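Sniffer CG10964-PA (Drosophila melanogaster, PDB 1SNY) binds NADP(H) in a Rossmann fold and probably reduces carbonyl compounds as a short-chain dehydrogenase/reductase. Local coordinates at residues N104-N109 against I139-A144; A198-L203 against C214-P219. All blocks are in the same frame, centred on the assembly; numbering follows the deposited sequence.

Contact 1. Residues N104-N109 against I139-A144; sequences NVLFNN and IMLAKA. With NAP (NADP nicotinamide-adenine-dinucleotide phosphate), chain B.
Leu106, on strand 105-108, pushes its two methyl groups against helix 124-155 at Leu141 and Ala142. CD2 bears on the helix backbone, 3.5 Å from Ala142 CA and 4.1 Å from Ala142 CB; a small residue at this helix position lets the leucine come in that far. The other methyl, Leu106 CD1, meets Leu141 CD2 at 3.7 Å, the two side chains crossing at a slant. Leu141 has CG anti to the backbone N (chi1 -173°), which brings CD2 down onto both Leu106 and Asn108, two residues apart on the strand. There Asn108 OD1 lies against the methyl in van der Waals contact, 3.7 Å from Leu141 CD2, while ND2 is hydrogen-bonded to Asn170 OD1 on the adjoining strand and weakly to Pro138 O. The contact is tight only around these four buried residues. Lys143 points away from the strand, and it and Met140 are partly exposed; Lys143 NZ is hydrogen-bonded to Val122 O of the second subunit. Strand 105-108 and helix segment 139-144 run nearly antiparallel, at 167°, their axes 9.6 Å apart. Past the strand's C-terminal end, Asn109 O accepts a hydrogen bond from the ribose hydroxyl O3D of NADP at 2.8 Å, and Asn109 OD1 lies 3.2 Å from NADP C5D. A helix packed on a central parallel strand whose C-terminal end meets the dinucleotide is typical of the Rossmann fold of short-chain dehydrogenases/reductases.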
# COMPACT_ATOMS: atom_id res chain seq x y z
N ASN A 104 -11.30 -24.51 2.02
CA ASN A 104 -11.69 -23.97 0.73
C ASN A 104 -11.56 -22.47 0.62
O ASN A 104 -11.18 -21.96 -0.43
CB ASN A 104 -13.13 -24.34 0.39
CG ASN A 104 -13.34 -25.83 0.33
OD1 ASN A 104 -13.97 -26.41 1.22
ND2 ASN A 104 -12.81 -26.46 -0.71
N VAL A 105 -11.89 -21.74 1.69
CA VAL A 105 -11.83 -20.29 1.59
C VAL A 105 -11.29 -19.56 2.79
O VAL A 105 -11.66 -19.85 3.93
CB VAL A 105 -13.24 -19.69 1.30
CG1 VAL A 105 -13.17 -18.17 1.26
CG2 VAL A 105 -13.79 -20.25 -0.02
N LEU A 106 -10.39 -18.62 2.52
CA LEU A 106 -9.84 -17.77 3.57
C LEU A 106 -10.45 -16.43 3.25
O LEU A 106 -10.22 -15.88 2.16
CB LEU A 106 -8.31 -17.67 3.49
CG LEU A 106 -7.70 -16.47 4.23
CD1 LEU A 106 -8.00 -16.58 5.72
CD2 LEU A 106 -6.19 -16.41 3.99
N PHE A 107 -11.24 -15.90 4.17
CA PHE A 107 -11.87 -14.61 3.96
C PHE A 107 -11.32 -13.61 4.96
O PHE A 107 -11.78 -13.54 6.10
CB PHE A 107 -13.39 -14.74 4.09
CG PHE A 107 -14.16 -13.62 3.43
CD1 PHE A 107 -15.43 -13.85 2.91
CD2 PHE A 107 -13.61 -12.34 3.32
CE1 PHE A 107 -16.15 -12.82 2.30
CE2 PHE A 107 -14.33 -11.31 2.71
CZ PHE A 107 -15.59 -11.55 2.20
N ASN A 108 -10.31 -12.85 4.51
CA ASN A 108 -9.67 -11.82 5.31
C ASN A 108 -10.64 -10.66 5.44
O ASN A 108 -10.75 -9.84 4.52
CB ASN A 108 -8.38 -11.32 4.62
CG ASN A 108 -7.20 -12.24 4.85
OD1 ASN A 108 -6.90 -12.60 5.98
ND2 ASN A 108 -6.50 -12.60 3.77
N ASN A 109 -11.34 -10.57 6.57
CA ASN A 109 -12.32 -9.51 6.75
C ASN A 109 -11.91 -8.52 7.81
O ASN A 109 -12.30 -7.35 7.76
CB ASN A 109 -13.68 -10.13 7.11
CG ASN A 109 -14.72 -9.08 7.46
OD1 ASN A 109 -15.15 -8.31 6.60
ND2 ASN A 109 -15.11 -9.04 8.72
N ILE A 139 -1.72 -10.82 4.48
CA ILE A 139 -0.63 -11.49 3.76
C ILE A 139 -0.09 -12.65 4.59
O ILE A 139 0.13 -13.75 4.08
CB ILE A 139 0.55 -10.51 3.46
CG1 ILE A 139 0.10 -9.43 2.47
CG2 ILE A 139 1.75 -11.29 2.92
CD1 ILE A 139 1.16 -8.36 2.20
N MSE A 140 0.13 -12.40 5.87
CA MSE A 140 0.65 -13.44 6.74
C MSE A 140 -0.34 -14.57 7.00
O MSE A 140 0.07 -15.73 7.12
CB MSE A 140 1.15 -12.84 8.05
CG MSE A 140 2.33 -11.88 7.88
SE MSE A 140 3.88 -12.61 6.97
CE MSE A 140 4.65 -13.65 8.45
N LEU A 141 -1.63 -14.26 7.07
CA LEU A 141 -2.61 -15.31 7.29
C LEU A 141 -2.72 -16.13 6.01
O LEU A 141 -2.88 -17.35 6.05
CB LEU A 141 -3.98 -14.72 7.66
CG LEU A 141 -5.03 -15.76 8.08
CD1 LEU A 141 -4.45 -16.70 9.14
CD2 LEU A 141 -6.27 -15.08 8.62
N ALA A 142 -2.63 -15.46 4.86
CA ALA A 142 -2.70 -16.16 3.58
C ALA A 142 -1.56 -17.16 3.56
O ALA A 142 -1.74 -18.33 3.23
CB ALA A 142 -2.57 -15.18 2.42
N LYS A 143 -0.37 -16.69 3.95
CA LYS A 143 0.83 -17.52 3.99
C LYS A 143 0.61 -18.77 4.83
O LYS A 143 0.89 -19.89 4.39
CB LYS A 143 2.01 -16.72 4.57
CG LYS A 143 3.27 -17.55 4.82
CD LYS A 143 4.35 -16.77 5.57
CE LYS A 143 5.55 -17.66 5.87
NZ LYS A 143 6.65 -16.93 6.57
N ALA A 144 0.10 -18.58 6.04
CA ALA A 144 -0.14 -19.68 6.97
C ALA A 144 -1.17 -20.68 6.47
O ALA A 144 -1.01 -21.89 6.64
CB ALA A 144 -0.57 -19.13 8.32
PA NAP B . -16.08 -3.13 11.96
O1A NAP B . -15.26 -2.20 12.63
O2A NAP B . -17.56 -3.32 12.19
O5B NAP B . -15.46 -4.60 12.12
C5B NAP B . -14.02 -4.78 12.02
C4B NAP B . -13.87 -6.27 12.48
O4B NAP B . -12.41 -6.59 12.39
C3B NAP B . -14.22 -6.54 13.97
O3B NAP B . -14.79 -7.85 14.04
C2B NAP B . -12.87 -6.41 14.66
O2B NAP B . -12.75 -7.02 15.94
C1B NAP B . -11.92 -7.05 13.63
N9A NAP B . -10.55 -6.65 13.92
C8A NAP B . -9.92 -5.42 13.91
N7A NAP B . -8.64 -5.46 14.27
C5A NAP B . -8.44 -6.81 14.53
C6A NAP B . -7.28 -7.48 14.96
N6A NAP B . -6.06 -6.93 15.22
N1A NAP B . -7.37 -8.87 15.14
C2A NAP B . -8.58 -9.55 14.91
N3A NAP B . -9.74 -8.91 14.49
C4A NAP B . -9.62 -7.54 14.32
O3 NAP B . -15.94 -2.89 10.41
PN NAP B . -16.62 -3.56 9.15
O1N NAP B . -17.42 -2.57 8.41
O2N NAP B . -17.34 -4.76 9.65
O5D NAP B . -15.37 -3.92 8.25
C5D NAP B . -15.24 -5.26 7.66
C4D NAP B . -14.23 -5.18 6.53
O4D NAP B . -14.82 -4.49 5.40
C3D NAP B . -12.92 -4.39 6.84
O3D NAP B . -11.77 -5.07 6.28
C2D NAP B . -13.19 -3.03 6.23
O2D NAP B . -12.02 -2.29 5.95
C1D NAP B . -13.94 -3.38 5.00
N1N NAP B . -14.88 -2.37 4.46
C2N NAP B . -16.02 -1.85 5.15
C3N NAP B . -16.81 -0.90 4.49
C7N NAP B . -18.04 -0.31 5.18
O7N NAP B . -18.68 0.51 4.54
N7N NAP B . -18.38 -0.68 6.38
C4N NAP B . -16.47 -0.45 3.13
C5N NAP B . -15.33 -1.00 2.50
C6N NAP B . -14.52 -1.97 3.15
P2B NAP B . -13.05 -6.22 17.34
O1X NAP B . -14.57 -6.23 17.50
O2X NAP B . -12.34 -7.10 18.32
O3X NAP B . -12.50 -4.81 17.19

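Contact 2. Residues A198-L203 against C214-P219; sequences AATKSL and CVSLHP. With NAP (NADP nicotinamide-adenine-dinucleotide phosphate), chain B.
Thr200 faces Val215 across the closest backbone approach, CA to CA 5.9 Å, where helix segment 198-203 passes strand segment 214-217 nearly antiparallel (160°), axes 7.2 Å apart. Thr200 OG1 and Ser216 OG form a short hydrogen bond of 2.6 Å. Each hydroxyl has a further partner, Asn170 ND2 at Thr200 OG1 and Asn197 OD1 at Ser216 OG, giving a buried polar chain between helix and sheet. Thr200 OG1 sits beside the backbone N (chi1 -71°), which leaves the methyl CG2 anti to it, over the strand backbone, 3.6 Å from Val215 C. In one of its two conformers, Cys214 SG lies 3.7 Å from the same methyl, Thr200 CG2, and 3.9 Å from Leu203 CB. A valine in place of Thr200 would probably cost Ser216 OG one of its two partners and Asn170 ND2 its hydroxyl acceptor. Beyond the strand, His218 and Pro219 reach the nicotinamide: His218 ND1 is 3.6 Å from NADP C5N, which sits at the edge of the imidazole near its plane, and Pro219 CD is equally close to C5N. The arrangement is characteristic of the short-chain dehydrogenase/reductase Rossmann fold, with the nicotinamide pocket at the strand's C-terminal end.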
# COMPACT_ATOMS: atom_id res chain seq x y z
N ALA A 198 -2.61 -4.74 -4.09
CA ALA A 198 -1.38 -5.16 -4.76
C ALA A 198 -1.02 -6.58 -4.29
O ALA A 198 -0.50 -7.39 -5.06
CB ALA A 198 -0.24 -4.17 -4.45
N ALA A 199 -1.30 -6.89 -3.03
CA ALA A 199 -1.03 -8.22 -2.51
C ALA A 199 -1.99 -9.22 -3.18
O ALA A 199 -1.61 -10.35 -3.52
CB ALA A 199 -1.22 -8.24 -0.99
N THR A 200 -3.23 -8.81 -3.35
CA THR A 200 -4.21 -9.67 -3.99
C THR A 200 -3.75 -10.05 -5.40
O THR A 200 -3.85 -11.21 -5.81
CB THR A 200 -5.57 -8.96 -4.10
OG1 THR A 200 -6.17 -8.86 -2.80
CG2 THR A 200 -6.50 -9.72 -5.04
N LYS A 201 -3.23 -9.07 -6.14
CA LYS A 201 -2.77 -9.34 -7.51
C LYS A 201 -1.58 -10.29 -7.49
O LYS A 201 -1.57 -11.28 -8.22
CB LYS A 201 -2.39 -8.02 -8.22
CG LYS A 201 -2.08 -8.18 -9.71
CD LYS A 201 -3.30 -8.69 -10.47
CE LYS A 201 -3.09 -8.68 -11.98
NZ LYS A 201 -3.07 -7.30 -12.55
N SER A 202 -0.59 -10.04 -6.64
CA SER A 202 0.55 -10.95 -6.58
C SER A 202 0.15 -12.35 -6.15
O SER A 202 0.65 -13.34 -6.69
CB SER A 202 1.65 -10.42 -5.64
OG SER A 202 2.52 -9.55 -6.34
N LEU A 203 -0.74 -12.45 -5.17
CA LEU A 203 -1.17 -13.77 -4.73
C LEU A 203 -1.84 -14.52 -5.90
O LEU A 203 -1.62 -15.71 -6.06
CB LEU A 203 -2.14 -13.66 -3.55
CG LEU A 203 -1.55 -13.32 -2.18
CD1 LEU A 203 -2.66 -12.91 -1.23
CD2 LEU A 203 -0.79 -14.54 -1.63
N CYS A 214 -7.76 -15.60 -5.95
CA CYS A 214 -7.60 -14.51 -5.00
C CYS A 214 -8.21 -13.25 -5.59
O CYS A 214 -7.90 -12.87 -6.72
CB CYS A 214 -6.12 -14.25 -4.66
SG CYS A 214 -5.95 -13.01 -3.33
N VAL A 215 -9.08 -12.62 -4.82
CA VAL A 215 -9.73 -11.42 -5.29
C VAL A 215 -9.92 -10.44 -4.15
O VAL A 215 -10.06 -10.84 -2.99
CB VAL A 215 -11.14 -11.71 -5.87
CG1 VAL A 215 -11.06 -12.79 -6.96
CG2 VAL A 215 -12.08 -12.14 -4.76
N SER A 216 -9.91 -9.16 -4.49
CA SER A 216 -10.17 -8.12 -3.51
C SER A 216 -11.63 -7.77 -3.74
O SER A 216 -12.08 -7.70 -4.88
CB SER A 216 -9.32 -6.88 -3.76
OG SER A 216 -7.99 -7.07 -3.33
N LEU A 217 -12.37 -7.55 -2.66
CA LEU A 217 -13.78 -7.24 -2.82
C LEU A 217 -14.21 -6.08 -1.94
O LEU A 217 -13.91 -6.03 -0.75
CB LEU A 217 -14.62 -8.49 -2.54
CG LEU A 217 -16.14 -8.42 -2.74
CD1 LEU A 217 -16.66 -9.78 -3.18
CD2 LEU A 217 -16.83 -7.95 -1.47
N HIS A 218 -14.90 -5.13 -2.56
CA HIS A 218 -15.43 -3.97 -1.86
C HIS A 218 -16.87 -4.36 -1.56
O HIS A 218 -17.64 -4.68 -2.46
CB HIS A 218 -15.40 -2.74 -2.78
CG HIS A 218 -16.18 -1.57 -2.25
ND1 HIS A 218 -15.90 -0.98 -1.04
CD2 HIS A 218 -17.23 -0.90 -2.77
CE1 HIS A 218 -16.75 0.01 -0.84
NE2 HIS A 218 -17.57 0.09 -1.87
N PRO A 219 -17.26 -4.35 -0.27
CA PRO A 219 -18.61 -4.71 0.15
C PRO A 219 -19.62 -3.60 -0.05
O PRO A 219 -20.77 -3.72 0.37
CB PRO A 219 -18.41 -5.03 1.63
CG PRO A 219 -17.40 -3.98 2.03
CD PRO A 219 -16.41 -4.03 0.89
PA NAP B . -16.08 -3.13 11.96
O1A NAP B . -15.26 -2.20 12.63
O2A NAP B . -17.56 -3.32 12.19
O5B NAP B . -15.46 -4.60 12.12
C5B NAP B . -14.02 -4.78 12.02
C4B NAP B . -13.87 -6.27 12.48
O4B NAP B . -12.41 -6.59 12.39
C3B NAP B . -14.22 -6.54 13.97
O3B NAP B . -14.79 -7.85 14.04
C2B NAP B . -12.87 -6.41 14.66
O2B NAP B . -12.75 -7.02 15.94
C1B NAP B . -11.92 -7.05 13.63
N9A NAP B . -10.55 -6.65 13.92
C8A NAP B . -9.92 -5.42 13.91
N7A NAP B . -8.64 -5.46 14.27
C5A NAP B . -8.44 -6.81 14.53
C6A NAP B . -7.28 -7.48 14.96
N6A NAP B . -6.06 -6.93 15.22
N1A NAP B . -7.37 -8.87 15.14
C2A NAP B . -8.58 -9.55 14.91
N3A NAP B . -9.74 -8.91 14.49
C4A NAP B . -9.62 -7.54 14.32
O3 NAP B . -15.94 -2.89 10.41
PN NAP B . -16.62 -3.56 9.15
O1N NAP B . -17.42 -2.57 8.41
O2N NAP B . -17.34 -4.76 9.65
O5D NAP B . -15.37 -3.92 8.25
C5D NAP B . -15.24 -5.26 7.66
C4D NAP B . -14.23 -5.18 6.53
O4D NAP B . -14.82 -4.49 5.40
C3D NAP B . -12.92 -4.39 6.84
O3D NAP B . -11.77 -5.07 6.28
C2D NAP B . -13.19 -3.03 6.23
O2D NAP B . -12.02 -2.29 5.95
C1D NAP B . -13.94 -3.38 5.00
N1N NAP B . -14.88 -2.37 4.46
C2N NAP B . -16.02 -1.85 5.15
C3N NAP B . -16.81 -0.90 4.49
C7N NAP B . -18.04 -0.31 5.18
O7N NAP B . -18.68 0.51 4.54
N7N NAP B . -18.38 -0.68 6.38
C4N NAP B . -16.47 -0.45 3.13
C5N NAP B . -15.33 -1.00 2.50
C6N NAP B . -14.52 -1.97 3.15
P2B NAP B . -13.05 -6.22 17.34
O1X NAP B . -14.57 -6.23 17.50
O2X NAP B . -12.34 -7.10 18.32
O3X NAP B . -12.50 -4.81 17.19

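Both contacts are buried and set a helix nearly antiparallel to a strand of the same parallel sheet, contact 1 on strand 105-108 and contact 2 on strand 213-217, with strand 167-171 between them. The helices are neighbours: Ile139 CG1 packs on Ala199 CB at 3.9 Å. Asn170 ties the pair together by bonding to Asn108 in one and Thr200 in the other. Their chemistry differs: leucine and alanine dominate contact 1, whereas the closer helix of contact 2 brings hydroxyls together. At the cofactor, residues 104-109 supply a backbone carbonyl to the ribose, and residues 214-219 supply rings to the nicotinamide. Both helices also touch the second subunit.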